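Local coordinates for resiniferatoxin-binding, phosphotriesterase-related protein (Rhodobacter sphaeroides 2.4.1, PDB 3K2G) that holds two zinc ions in a TIM barrel of the phosphotriesterase family and is probably a metal-dependent hydrolase acting on phosphate esters, at residues M33-Q38 against L301-F306. Numbering follows the deposited sequence.
With ZN (zinc ion), chain I; DTV ((2S,3S)-1,4-dimercaptobutane-2,3-diol), chain K.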
loop_
_atom_site.group_PDB
_atom_site.type_symbol
_atom_site.label_atom_id
_atom_site.label_comp_id
_atom_site.label_asym_id
_atom_site.label_seq_id
_atom_site.Cartn_x
_atom_site.Cartn_y
_atom_site.Cartn_z
HETATM N N MSE B 33 -12.226 24.204 16.926
HETATM C CA MSE B 33 -12.583 23.331 18.035
HETATM C C MSE B 33 -11.531 23.088 19.108
HETATM O O MSE B 33 -11.856 22.606 20.196
HETATM C CB MSE B 33 -13.016 21.966 17.494
HETATM C CG MSE B 33 -14.418 21.934 16.889
HETATM SE SE MSE B 33 -15.807 22.361 18.107
HETATM C CE MSE B 33 -15.334 21.107 19.492
ATOM N N HIS B 34 -10.279 23.417 18.829
ATOM C CA HIS B 34 -9.254 23.133 19.816
ATOM C C HIS B 34 -8.062 24.078 19.754
ATOM O O HIS B 34 -7.132 23.875 18.971
ATOM C CB HIS B 34 -8.809 21.679 19.628
ATOM C CG HIS B 34 -7.924 21.161 20.713
ATOM N ND1 HIS B 34 -8.189 19.988 21.383
ATOM C CD2 HIS B 34 -6.754 21.626 21.213
ATOM C CE1 HIS B 34 -7.221 19.750 22.250
ATOM N NE2 HIS B 34 -6.338 20.728 22.165
ATOM N N GLU B 35 -8.094 25.101 20.598
ATOM C CA GLU B 35 -7.015 26.087 20.652
ATOM C C GLU B 35 -6.786 26.535 22.088
ATOM O O GLU B 35 -7.719 26.567 22.892
ATOM C CB GLU B 35 -7.374 27.329 19.833
ATOM C CG GLU B 35 -7.783 27.079 18.397
ATOM C CD GLU B 35 -6.658 26.512 17.546
ATOM O OE1 GLU B 35 -5.478 26.799 17.840
ATOM O OE2 GLU B 35 -6.960 25.789 16.571
ATOM N N HIS B 36 -5.543 26.875 22.414
ATOM C CA HIS B 36 -5.241 27.371 23.747
ATOM C C HIS B 36 -4.919 28.842 23.552
ATOM O O HIS B 36 -4.066 29.188 22.732
ATOM C CB HIS B 36 -4.047 26.630 24.338
ATOM C CG HIS B 36 -4.295 25.170 24.533
ATOM N ND1 HIS B 36 -4.995 24.672 25.609
ATOM C CD2 HIS B 36 -3.991 24.106 23.753
ATOM C CE1 HIS B 36 -5.116 23.364 25.483
ATOM N NE2 HIS B 36 -4.517 22.996 24.365
ATOM N N LEU B 37 -5.619 29.704 24.288
ATOM C CA LEU B 37 -5.409 31.141 24.172
ATOM C C LEU B 37 -4.393 31.636 25.189
ATOM O O LEU B 37 -3.707 32.630 24.963
ATOM C CB LEU B 37 -6.744 31.865 24.335
ATOM C CG LEU B 37 -7.764 31.354 23.312
ATOM C CD1 LEU B 37 -9.057 32.138 23.420
ATOM C CD2 LEU B 37 -7.179 31.476 21.913
ATOM N N GLN B 38 -4.314 30.915 26.300
ATOM C CA GLN B 38 -3.391 31.189 27.396
ATOM C C GLN B 38 -3.185 29.838 28.075
ATOM O O GLN B 38 -4.132 29.073 28.210
ATOM C CB GLN B 38 -4.019 32.153 28.411
ATOM C CG GLN B 38 -4.214 33.588 27.945
ATOM C CD GLN B 38 -2.902 34.329 27.780
ATOM O OE1 GLN B 38 -2.268 34.271 26.725
ATOM N NE2 GLN B 38 -2.477 35.015 28.833
ATOM N N LEU B 301 -11.255 20.017 12.711
ATOM C CA LEU B 301 -9.944 20.592 12.389
ATOM C C LEU B 301 -9.553 21.761 13.293
ATOM O O LEU B 301 -10.382 22.603 13.602
ATOM C CB LEU B 301 -9.952 21.115 10.956
ATOM C CG LEU B 301 -10.432 20.230 9.805
ATOM C CD1 LEU B 301 -10.544 21.079 8.536
ATOM C CD2 LEU B 301 -9.477 19.079 9.599
ATOM N N SER B 302 -8.286 21.823 13.691
ATOM C CA SER B 302 -7.808 22.932 14.522
ATOM C C SER B 302 -6.271 22.910 14.541
ATOM O O SER B 302 -5.671 22.033 13.915
ATOM C CB SER B 302 -8.382 22.822 15.939
ATOM O OG SER B 302 -8.933 24.063 16.361
ATOM N N HIS B 303 -5.638 23.863 15.234
ATOM C CA HIS B 303 -4.167 23.910 15.293
ATOM C C HIS B 303 -3.562 23.445 16.616
ATOM O O HIS B 303 -2.390 23.055 16.670
ATOM C CB HIS B 303 -3.612 25.331 15.086
ATOM C CG HIS B 303 -4.305 26.141 14.036
ATOM N ND1 HIS B 303 -5.543 26.714 14.235
ATOM C CD2 HIS B 303 -3.890 26.558 12.817
ATOM C CE1 HIS B 303 -5.859 27.453 13.187
ATOM N NE2 HIS B 303 -4.873 27.376 12.311
ATOM N N ASP B 304 -4.343 23.506 17.685
ATOM C CA ASP B 304 -3.844 23.163 19.011
ATOM C C ASP B 304 -2.651 24.062 19.356
ATOM O O ASP B 304 -1.607 23.596 19.822
ATOM C CB ASP B 304 -3.422 21.693 19.119
ATOM C CG ASP B 304 -3.105 21.293 20.554
ATOM O OD1 ASP B 304 -3.629 21.959 21.471
ATOM O OD2 ASP B 304 -2.354 20.319 20.778
ATOM N N VAL B 305 -2.802 25.352 19.092
ATOM C CA VAL B 305 -1.761 26.314 19.438
ATOM C C VAL B 305 -1.577 26.151 20.945
ATOM O O VAL B 305 -2.540 26.297 21.702
ATOM C CB VAL B 305 -2.215 27.753 19.149
ATOM C CG1 VAL B 305 -1.258 28.740 19.801
ATOM C CG2 VAL B 305 -2.282 27.985 17.645
ATOM N N PHE B 306 -0.362 25.832 21.385
ATOM C CA PHE B 306 -0.124 25.644 22.809
ATOM C C PHE B 306 1.243 26.115 23.293
ATOM O O PHE B 306 1.587 25.911 24.450
ATOM C CB PHE B 306 -0.354 24.171 23.195
ATOM C CG PHE B 306 0.781 23.257 22.846
ATOM C CD1 PHE B 306 1.624 22.763 23.841
ATOM C CD2 PHE B 306 1.001 22.873 21.531
ATOM C CE1 PHE B 306 2.673 21.904 23.527
ATOM C CE2 PHE B 306 2.049 22.015 21.202
ATOM C CZ PHE B 306 2.886 21.528 22.204
HETATM ZN ZN ZN I . -4.507 21.047 23.414
HETATM S S1 DTV K . 1.800 15.919 25.745
HETATM C C1 DTV K . 0.753 17.330 26.352
HETATM C C2 DTV K . 1.506 18.659 26.429
HETATM O O2 DTV K . 1.953 18.988 25.123
HETATM C C3 DTV K . 0.583 19.775 26.951
HETATM O O3 DTV K . -0.493 19.950 26.059
HETATM C C4 DTV K . 1.305 21.116 27.084
HETATM S S4 DTV K . 0.727 22.070 28.511
HETATM O O HOH W 1 -12.689 23.465 14.219
HETATM O O HOH W 2 -3.229 19.564 23.554
#
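The carboxylate of Glu35 is anchored to segment 301-306 by four donors, three of them on OE2. Ser302 OG gives its proton to Glu35 OE2 on the anti side at 2.6 Å. The backbone N of His303 meets Glu35 OE2 on the syn side, almost straight at 175°. His303 ND1 adds a third bond, 2.9 Å to Glu35 OE2, with the oxygen close to the imidazole plane while the nitrogen sits well above the carboxylate. A bend at chi2 in the Glu35 chain turns the group onto these donors, and OE1 takes a nearly straight bond from Val305 N. Ser302 OG also accepts from His34 N. Neighbouring residues of both segments bind a zinc ion: His34 and His36 supply the His-X-His pair after strand 31-32, Asp304 the aspartate after strand 299-301, as in the binuclear TIM-barrel hydrolases of the phosphotriesterase family. His34 NE2 and His36 NE2 each lie 2.2 Å from the zinc ion, and Asp304 OD1 2.3 Å from it. A water molecule, which also donates to Asp304 OD2, and Glu177, which bridges to the second zinc, fill the shell. With CG of Asp304 anti to its N (chi1 -171°), the carboxylate runs alongside the His34 ring, their planes 85° apart. His36 ND1 is hydrogen-bonded to Thr107 OG1, and His36 N to Val305 O in the carbonyl plane. Beyond the metal, Phe306 CE1 lies 3.4 Å from O2 of the bound dithiol.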